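Local coordinates for protein DynE8 (Micromonospora chersina, PDB 4AMM) that acts as an iterative polyketide synthase in enediyne biosynthesis, of which this piece is the acyltransferase domain that probably selects and transfers acyl building blocks, at residues 97-102 with 388-393; 160-165 with 366-371; 195-200 with 290-295. One frame throughout, in Å; residues are numbered along the deposited sequence.

Interaction 1 (97-102 with 388-393); sequences LRVGLL and AGAVDD
Val-99 meets Ala-388 and Ala-390 through one methyl branch. Traced outward, its CB already lies 4.2 Å from Ala-390 CB. The step to CG2 brings the closest apolar approach of the contact, 3.6 Å to Ala-388 CB, and the same CG2 reaches Ala-390 CB at 3.9 Å. The torsion explains which branch does this: CG1 is anti to the backbone N (chi1 177°), which sends CG2 to the side of that N, and CG2 there spans the two alanine methyls. Two residues before the strand starts, Leu-97 adds its CB, 4.1 Å from Ala-388 CB, while the rest of its side chain turns to other partners.

The backbone supplies the polar link. Leu-97 N donates to Ala-388 O at 2.9 Å with an N-H...O angle of 149°, and the donor stands 22° off the carbonyl plane, a sound but somewhat bent bond. A water lies beside this bond, 2.7 Å from Leu-97 O and 3.2 Å from Ala-388 O, placed to donate to either, although more acceptors lie in reach than it has protons. The chain leaves helical geometry at Gly-389, just after the carbonyl of Ala-388; its positive phi belongs to a Schellman motif that redirects the backbone toward Ala-390.

Three of the four touching residues are buried. Leu-385 of helix 376-387 packs on both Val-99 and Ala-390, while Leu-97 reaches Arg-81 and Leu-83 of strand 81-84, in the antiparallel sheet. Strand 99-103 is the central member of the five-stranded parallel sheet, lying between strands 171-174 and 344-347, so the contact brings the turn after helix 376-387 against the entry of that strand.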
loop_
_atom_site.group_PDB
_atom_site.type_symbol
_atom_site.label_atom_id
_atom_site.label_comp_id
_atom_site.label_asym_id
_atom_site.label_seq_id
_atom_site.Cartn_x
_atom_site.Cartn_y
_atom_site.Cartn_z
ATOM N N LEU A 97 -10.693 -12.668 -8.827
ATOM C CA LEU A 97 -9.425 -12.985 -8.222
ATOM C C LEU A 97 -9.455 -12.638 -6.731
ATOM O O LEU A 97 -10.418 -12.074 -6.251
ATOM C CB LEU A 97 -8.331 -12.123 -8.873
ATOM C CG LEU A 97 -8.332 -12.215 -10.355
ATOM C CD1 LEU A 97 -7.101 -11.547 -10.873
ATOM C CD2 LEU A 97 -8.230 -13.616 -10.828
ATOM N N ARG A 98 -8.441 -13.031 -6.005
ATOM C CA ARG A 98 -8.320 -12.702 -4.576
ATOM C C ARG A 98 -7.582 -11.362 -4.457
ATOM O O ARG A 98 -6.466 -11.244 -4.997
ATOM C CB ARG A 98 -7.478 -13.742 -3.876
ATOM C CG ARG A 98 -8.279 -15.052 -3.747
ATOM C CD ARG A 98 -7.420 -16.183 -3.097
ATOM N NE ARG A 98 -7.131 -15.875 -1.728
ATOM C CZ ARG A 98 -7.934 -16.134 -0.701
ATOM N NH1 ARG A 98 -9.121 -16.728 -0.906
ATOM N NH2 ARG A 98 -7.602 -15.820 0.539
ATOM N N VAL A 99 -8.216 -10.393 -3.772
ATOM C CA VAL A 99 -7.612 -9.038 -3.614
ATOM C C VAL A 99 -7.337 -8.829 -2.202
ATOM O O VAL A 99 -8.186 -9.012 -1.331
ATOM C CB VAL A 99 -8.580 -7.947 -4.158
ATOM C CG1 VAL A 99 -7.955 -6.565 -3.908
ATOM C CG2 VAL A 99 -8.775 -8.118 -5.670
ATOM N N GLY A 100 -6.095 -8.325 -1.891
ATOM C CA GLY A 100 -5.735 -7.979 -0.510
ATOM C C GLY A 100 -5.528 -6.492 -0.401
ATOM O O GLY A 100 -5.174 -5.874 -1.398
ATOM N N LEU A 101 -5.707 -5.928 0.780
ATOM C CA LEU A 101 -5.408 -4.520 1.037
ATOM C C LEU A 101 -4.093 -4.297 1.758
ATOM O O LEU A 101 -3.701 -5.040 2.623
ATOM C CB LEU A 101 -6.514 -3.845 1.849
ATOM C CG LEU A 101 -7.952 -4.063 1.332
ATOM C CD1 LEU A 101 -8.894 -3.326 2.263
ATOM C CD2 LEU A 101 -8.067 -3.509 -0.067
ATOM N N LEU A 102 -3.452 -3.213 1.354
ATOM C CA LEU A 102 -2.200 -2.705 2.056
ATOM C C LEU A 102 -2.422 -1.350 2.633
ATOM O O LEU A 102 -2.804 -0.441 1.896
ATOM C CB LEU A 102 -1.076 -2.637 1.027
ATOM C CG LEU A 102 -0.784 -3.907 0.214
ATOM C CD1 LEU A 102 0.287 -3.592 -0.904
ATOM C CD2 LEU A 102 -0.276 -5.029 1.062
ATOM N N ALA A 388 -10.650 -7.299 -11.123
ATOM C CA ALA A 388 -10.434 -8.455 -10.270
ATOM C C ALA A 388 -11.727 -8.946 -9.643
ATOM O O ALA A 388 -11.719 -9.992 -8.974
ATOM C CB ALA A 388 -9.392 -8.129 -9.172
ATOM N N GLY A 389 -12.846 -8.223 -9.854
ATOM C CA GLY A 389 -14.128 -8.690 -9.342
ATOM C C GLY A 389 -14.301 -8.383 -7.892
ATOM O O GLY A 389 -15.283 -8.925 -7.314
ATOM N N ALA A 390 -13.501 -7.507 -7.282
ATOM C CA ALA A 390 -13.720 -7.157 -5.862
ATOM C C ALA A 390 -14.803 -6.067 -5.706
ATOM O O ALA A 390 -15.296 -5.911 -4.595
ATOM C CB ALA A 390 -12.422 -6.715 -5.203
ATOM N N VAL A 391 -15.142 -5.338 -6.766
ATOM C CA VAL A 391 -16.225 -4.373 -6.773
ATOM C C VAL A 391 -17.043 -4.612 -8.017
ATOM O O VAL A 391 -16.476 -5.056 -9.055
ATOM C CB VAL A 391 -15.788 -2.876 -6.660
ATOM C CG1 VAL A 391 -14.970 -2.646 -5.397
ATOM C CG2 VAL A 391 -14.986 -2.433 -7.908
ATOM N N ASP A 392 -18.337 -4.325 -7.958
ATOM C CA ASP A 392 -19.181 -4.599 -9.130
ATOM C C ASP A 392 -19.627 -3.413 -9.919
ATOM O O ASP A 392 -20.227 -3.565 -10.968
ATOM C CB ASP A 392 -20.420 -5.319 -8.631
ATOM C CG ASP A 392 -20.100 -6.775 -8.264
ATOM O OD1 ASP A 392 -19.067 -7.413 -8.694
ATOM O OD2 ASP A 392 -20.970 -7.346 -7.540
ATOM N N ASP A 393 -19.214 -2.196 -9.495
ATOM C CA ASP A 393 -19.863 -0.962 -10.049
ATOM C C ASP A 393 -18.857 0.165 -9.947
ATOM O O ASP A 393 -18.538 0.572 -8.820
ATOM C CB ASP A 393 -21.169 -0.705 -9.241
ATOM C CG ASP A 393 -21.979 0.417 -9.726
ATOM O OD1 ASP A 393 -21.439 1.316 -10.494
ATOM O OD2 ASP A 393 -23.179 0.538 -9.379
HETATM O O HOH W 1 -12.268 -10.135 -5.787
#

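Interaction 2 (160-165 with 366-371); sequences RWLDRL and VSLDAG
Two groups grip Ser-367 OG, next in the chain to the Leu-368 that meets Trp-161 and Leu-162. Asp-369 N donates to Ser-367 OG at 3.0 Å with an N-H...O angle of 144°, closing an ST turn, and the same hydroxyl is hydrogen-bonded to the carbonyl O of Gly-351. Asp-369 OD1 in turn bonds Gly-351 N, so serine and aspartate together hold one glycine by both of its backbone polar groups, which would steady the bend that carries Leu-368.

Across the contact no hydrogen bond forms; the evidence is apolar. Leu-368 has CG anti to its carbonyl carbon (chi1 -78°), and its two methyls diverge to separate partners. CD2 lies 4.0 Å from both Trp-161 CD1 and Trp-161 NE1, approaching the five-membered part of the indole obliquely, while CD1 comes within 4.2 Å of Leu-162 CD2.

In the fold this joins a beta-alpha-beta crossover to the sheet margin: helix 144-165 connects the neighbouring parallel strands 99-103 and 171-174, whereas Leu-368 follows strand 365-367, one of the two outer strands of the sheet within this chain. Backbone bonds from Leu-368 to Glu-347 and from Ala-370 to Gly-349 continue the pairing with the adjacent strand region.

The indole has further neighbours. Leu-165 CD1 lies over one ring face, 3.5 Å above its plane and offset toward the rim. Trp-161 NE1 is hydrogen-bonded to Thr-382 OG1 of helix 376-387, and the Trp-161 side chain also packs on Met-378 of that helix.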
loop_
_atom_site.group_PDB
_atom_site.type_symbol
_atom_site.label_atom_id
_atom_site.label_comp_id
_atom_site.label_asym_id
_atom_site.label_seq_id
_atom_site.Cartn_x
_atom_site.Cartn_y
_atom_site.Cartn_z
ATOM N N ARG A 160 -13.478 4.633 3.272
ATOM C CA ARG A 160 -14.824 5.160 2.869
ATOM C C ARG A 160 -14.996 4.929 1.371
ATOM O O ARG A 160 -16.179 4.572 1.002
ATOM C CB ARG A 160 -14.924 6.613 3.148
ATOM C CG ARG A 160 -15.065 6.862 4.705
ATOM C CD ARG A 160 -15.550 8.304 5.025
ATOM N NE ARG A 160 -14.752 9.360 4.411
ATOM C CZ ARG A 160 -13.672 9.988 4.937
ATOM N NH1 ARG A 160 -13.168 9.586 6.061
ATOM N NH2 ARG A 160 -13.079 10.977 4.284
ATOM N N TRP A 161 -13.981 5.034 0.527
ATOM C CA TRP A 161 -14.163 4.712 -0.912
ATOM C C TRP A 161 -14.412 3.265 -1.112
ATOM O O TRP A 161 -15.330 2.869 -1.881
ATOM C CB TRP A 161 -12.876 5.191 -1.644
ATOM C CG TRP A 161 -12.811 4.934 -3.152
ATOM C CD1 TRP A 161 -11.993 4.084 -3.776
ATOM C CD2 TRP A 161 -13.639 5.551 -4.107
ATOM N NE1 TRP A 161 -12.239 4.146 -5.144
ATOM C CE2 TRP A 161 -13.243 5.042 -5.362
ATOM C CE3 TRP A 161 -14.641 6.515 -4.042
ATOM C CZ2 TRP A 161 -13.860 5.454 -6.584
ATOM C CZ3 TRP A 161 -15.254 6.949 -5.295
ATOM C CH2 TRP A 161 -14.811 6.400 -6.524
ATOM N N LEU A 162 -13.655 2.399 -0.471
ATOM C CA LEU A 162 -13.952 0.948 -0.558
ATOM C C LEU A 162 -15.361 0.653 -0.077
ATOM O O LEU A 162 -16.069 -0.219 -0.695
ATOM C CB LEU A 162 -12.988 0.056 0.301
ATOM C CG LEU A 162 -11.531 0.224 -0.076
ATOM C CD1 LEU A 162 -10.682 -0.582 0.920
ATOM C CD2 LEU A 162 -11.241 -0.261 -1.501
ATOM N N ASP A 163 -15.800 1.292 0.993
ATOM C CA ASP A 163 -17.197 1.070 1.484
ATOM C C ASP A 163 -18.229 1.590 0.442
ATOM O O ASP A 163 -19.216 0.817 0.181
ATOM C CB ASP A 163 -17.433 1.863 2.763
ATOM C CG ASP A 163 -16.653 1.367 3.983
ATOM O OD1 ASP A 163 -16.239 0.185 4.032
ATOM O OD2 ASP A 163 -16.612 2.277 4.893
ATOM N N ARG A 164 -17.986 2.694 -0.203
ATOM C CA ARG A 164 -18.931 3.218 -1.224
ATOM C C ARG A 164 -18.979 2.170 -2.359
ATOM O O ARG A 164 -20.073 2.007 -2.945
ATOM C CB ARG A 164 -18.454 4.554 -1.749
ATOM C CG ARG A 164 -19.373 5.164 -2.823
ATOM C CD ARG A 164 -19.002 6.573 -3.057
ATOM N NE ARG A 164 -19.996 7.049 -3.995
ATOM C CZ ARG A 164 -20.143 8.286 -4.352
ATOM N NH1 ARG A 164 -19.272 9.191 -3.886
ATOM N NH2 ARG A 164 -21.108 8.623 -5.205
ATOM N N LEU A 165 -17.888 1.496 -2.681
ATOM C CA LEU A 165 -17.838 0.519 -3.780
ATOM C C LEU A 165 -18.318 -0.834 -3.389
ATOM O O LEU A 165 -18.449 -1.710 -4.251
ATOM C CB LEU A 165 -16.386 0.418 -4.314
ATOM C CG LEU A 165 -15.820 1.635 -5.039
ATOM C CD1 LEU A 165 -14.356 1.365 -5.157
ATOM C CD2 LEU A 165 -16.424 1.811 -6.378
ATOM N N VAL A 366 -1.082 -2.051 -6.683
ATOM C CA VAL A 366 -1.364 -0.716 -7.162
ATOM C C VAL A 366 -1.937 0.115 -6.051
ATOM O O VAL A 366 -2.618 -0.468 -5.167
ATOM C CB VAL A 366 -2.302 -0.813 -8.376
ATOM C CG1 VAL A 366 -3.592 -1.435 -8.005
ATOM C CG2 VAL A 366 -2.522 0.530 -9.030
ATOM N N SER A 367 -1.684 1.406 -5.965
ATOM C CA SER A 367 -2.177 2.215 -4.860
ATOM C C SER A 367 -3.321 3.084 -5.320
ATOM O O SER A 367 -3.268 3.731 -6.398
ATOM C CB SER A 367 -1.024 3.117 -4.348
ATOM O OG SER A 367 -1.543 3.904 -3.281
ATOM N N LEU A 368 -4.355 3.203 -4.498
ATOM C CA LEU A 368 -5.397 4.190 -4.689
ATOM C C LEU A 368 -4.885 5.601 -4.487
ATOM O O LEU A 368 -5.583 6.523 -4.934
ATOM C CB LEU A 368 -6.507 3.951 -3.651
ATOM C CG LEU A 368 -7.420 2.799 -4.014
ATOM C CD1 LEU A 368 -8.222 2.387 -2.800
ATOM C CD2 LEU A 368 -8.401 3.164 -5.190
ATOM N N ASP A 369 -3.769 5.806 -3.760
ATOM C CA ASP A 369 -3.176 7.153 -3.569
ATOM C C ASP A 369 -4.213 8.131 -3.034
ATOM O O ASP A 369 -4.484 9.157 -3.618
ATOM C CB ASP A 369 -2.456 7.610 -4.815
ATOM C CG ASP A 369 -1.527 8.769 -4.551
ATOM O OD1 ASP A 369 -1.267 9.143 -3.356
ATOM O OD2 ASP A 369 -1.017 9.295 -5.585
ATOM N N ALA A 370 -4.877 7.725 -1.954
ATOM C CA ALA A 370 -6.003 8.496 -1.384
ATOM C C ALA A 370 -5.527 9.870 -0.864
ATOM O O ALA A 370 -4.509 9.965 -0.194
ATOM C CB ALA A 370 -6.700 7.732 -0.250
ATOM N N GLY A 371 -6.270 10.899 -1.227
ATOM C CA GLY A 371 -5.920 12.286 -0.877
ATOM C C GLY A 371 -4.985 12.990 -1.842
ATOM O O GLY A 371 -4.598 14.137 -1.586
#

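Interaction 3 (195-200 with 290-295); sequences LALARA and RRAAGR
This is an apolar helix-helix contact, made where helix 191-206 runs beside helix 283-294 toward the periphery of the domain, its centre about 23 Å from the centre of the chain. The axes of the short segments approach to 9.7 Å at 171°, nearly antiparallel. No hydrogen bond joins them, and the buried surface is a modest 120 Å², consistent with packing by small side chains.

Two methyls lead: Ala-200 CB and Ala-292 CB meet tip to tip at 3.6 Å, each pointing toward the opposite helix. Leu-197, one turn earlier, starts out along the side of its helix, but with CG anti to the backbone N (chi1 179°) its CD1 swings into the interface. That single methyl lies 4.2 Å from Ala-292 CB and 4.1 Å from Ala-293 N, thus resting against the backbone of the partner as well as its side chains.

Leu-197 also touches Leu-296 and Trp-298, and the indole NE1 of Trp-298 is hydrogen-bonded to Ala-293 O. On another flank, Ala-198 packs on Ile-152 of helix 144-165. The arrangement is that of an alanine-lined antiparallel helix pair in the helical surroundings of an alpha/beta acyltransferase core.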
loop_
_atom_site.group_PDB
_atom_site.type_symbol
_atom_site.label_atom_id
_atom_site.label_comp_id
_atom_site.label_asym_id
_atom_site.label_seq_id
_atom_site.Cartn_x
_atom_site.Cartn_y
_atom_site.Cartn_z
ATOM N N LEU A 195 -8.375 7.684 14.365
ATOM C CA LEU A 195 -7.666 8.937 14.153
ATOM C C LEU A 195 -7.195 9.503 15.469
ATOM O O LEU A 195 -6.035 9.984 15.498
ATOM C CB LEU A 195 -8.600 9.899 13.385
ATOM C CG LEU A 195 -7.971 11.220 13.116
ATOM C CD1 LEU A 195 -6.766 11.134 12.155
ATOM C CD2 LEU A 195 -8.982 12.244 12.560
ATOM N N ALA A 196 -7.989 9.468 16.544
ATOM C CA ALA A 196 -7.566 9.958 17.800
ATOM C C ALA A 196 -6.340 9.161 18.308
ATOM O O ALA A 196 -5.378 9.757 18.830
ATOM C CB ALA A 196 -8.754 9.938 18.794
ATOM N N LEU A 197 -6.344 7.853 18.134
ATOM C CA LEU A 197 -5.225 7.041 18.561
ATOM C C LEU A 197 -3.995 7.368 17.713
ATOM O O LEU A 197 -2.881 7.398 18.257
ATOM C CB LEU A 197 -5.556 5.556 18.468
ATOM C CG LEU A 197 -4.478 4.583 18.868
ATOM C CD1 LEU A 197 -4.079 4.789 20.332
ATOM C CD2 LEU A 197 -4.982 3.191 18.604
ATOM N N ALA A 198 -4.173 7.580 16.441
ATOM C CA ALA A 198 -3.024 8.019 15.588
ATOM C C ALA A 198 -2.400 9.323 16.069
ATOM O O ALA A 198 -1.217 9.447 16.021
ATOM C CB ALA A 198 -3.434 8.118 14.126
ATOM N N ARG A 199 -3.198 10.289 16.512
ATOM C CA ARG A 199 -2.668 11.583 16.997
ATOM C C ARG A 199 -1.880 11.230 18.267
ATOM O O ARG A 199 -0.778 11.741 18.429
ATOM C CB ARG A 199 -3.842 12.491 17.376
ATOM C CG ARG A 199 -4.632 13.016 16.291
ATOM C CD ARG A 199 -5.617 14.162 16.823
ATOM N NE ARG A 199 -6.436 14.559 15.689
ATOM C CZ ARG A 199 -5.960 15.210 14.630
ATOM N NH1 ARG A 199 -4.670 15.591 14.601
ATOM N NH2 ARG A 199 -6.781 15.500 13.614
ATOM N N ALA A 200 -2.377 10.393 19.146
ATOM C CA ALA A 200 -1.647 10.120 20.382
ATOM C C ALA A 200 -0.323 9.396 20.071
ATOM O O ALA A 200 0.713 9.636 20.741
ATOM C CB ALA A 200 -2.559 9.291 21.344
ATOM N N ARG A 290 0.453 3.089 25.493
ATOM C CA ARG A 290 -0.417 2.194 26.280
ATOM C C ARG A 290 -1.536 2.986 26.952
ATOM O O ARG A 290 -2.690 2.502 27.023
ATOM C CB ARG A 290 0.407 1.502 27.337
ATOM C CG ARG A 290 -0.433 0.486 28.166
ATOM C CD ARG A 290 0.412 -0.220 29.210
ATOM N NE ARG A 290 1.263 -1.276 28.655
ATOM C CZ ARG A 290 0.858 -2.524 28.414
ATOM N NH1 ARG A 290 -0.418 -2.856 28.648
ATOM N NH2 ARG A 290 1.704 -3.413 27.912
ATOM N N ARG A 291 -1.225 4.151 27.463
ATOM C CA ARG A 291 -2.307 4.917 28.144
ATOM C C ARG A 291 -3.423 5.266 27.188
ATOM O O ARG A 291 -4.635 5.164 27.562
ATOM C CB ARG A 291 -1.769 6.183 28.778
ATOM C CG ARG A 291 -0.679 5.874 29.820
ATOM C CD ARG A 291 -0.343 7.122 30.694
ATOM N NE ARG A 291 0.211 8.224 29.874
ATOM C CZ ARG A 291 1.505 8.456 29.641
ATOM N NH1 ARG A 291 2.433 7.652 30.128
ATOM N NH2 ARG A 291 1.857 9.487 28.866
ATOM N N ALA A 292 -3.078 5.711 25.992
ATOM C CA ALA A 292 -4.088 6.137 25.032
ATOM C C ALA A 292 -4.881 4.932 24.565
ATOM O O ALA A 292 -6.130 4.944 24.502
ATOM C CB ALA A 292 -3.473 6.893 23.870
ATOM N N ALA A 293 -4.188 3.842 24.299
ATOM C CA ALA A 293 -4.893 2.666 23.738
ATOM C C ALA A 293 -5.822 1.958 24.710
ATOM O O ALA A 293 -6.822 1.399 24.309
ATOM C CB ALA A 293 -3.865 1.627 23.150
ATOM N N GLY A 294 -5.493 2.017 25.981
ATOM C CA GLY A 294 -6.226 1.209 26.941
ATOM C C GLY A 294 -7.565 1.812 27.277
ATOM O O GLY A 294 -8.367 1.134 27.888
ATOM N N ARG A 295 -7.768 3.064 26.897
ATOM C CA ARG A 295 -9.004 3.824 27.113
ATOM C C ARG A 295 -10.045 3.610 26.014
ATOM O O ARG A 295 -11.162 4.183 26.096
ATOM C CB ARG A 295 -8.687 5.318 27.184
ATOM C CG ARG A 295 -7.852 5.780 28.388
ATOM C CD ARG A 295 -7.308 7.186 28.154
ATOM N NE ARG A 295 -6.429 7.613 29.252
ATOM C CZ ARG A 295 -5.404 8.451 29.097
ATOM N NH1 ARG A 295 -5.103 8.948 27.888
ATOM N NH2 ARG A 295 -4.669 8.792 30.146
#

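The six segments come along the chain as successive enclosures: interaction 3 falls within the span of interaction 2, and that within the span of interaction 1. Interactions 1 and 2 have centres about 12 Å apart and touch, Leu-101 packing on Leu-162 and Val-391 on Leu-165; both reach the parallel sheet, and strand 99-103 leads on to helix 144-165. Interaction 3 is remote, its centre about 31 Å from that of interaction 1 and 25 Å from that of interaction 2, yet helix 144-165 also borders helix 191-206. Interactions 1 and 2 thus bring late chain back against early chain at the parallel sheet, whose strand 171-174 leads into what is probably the nucleophile elbow.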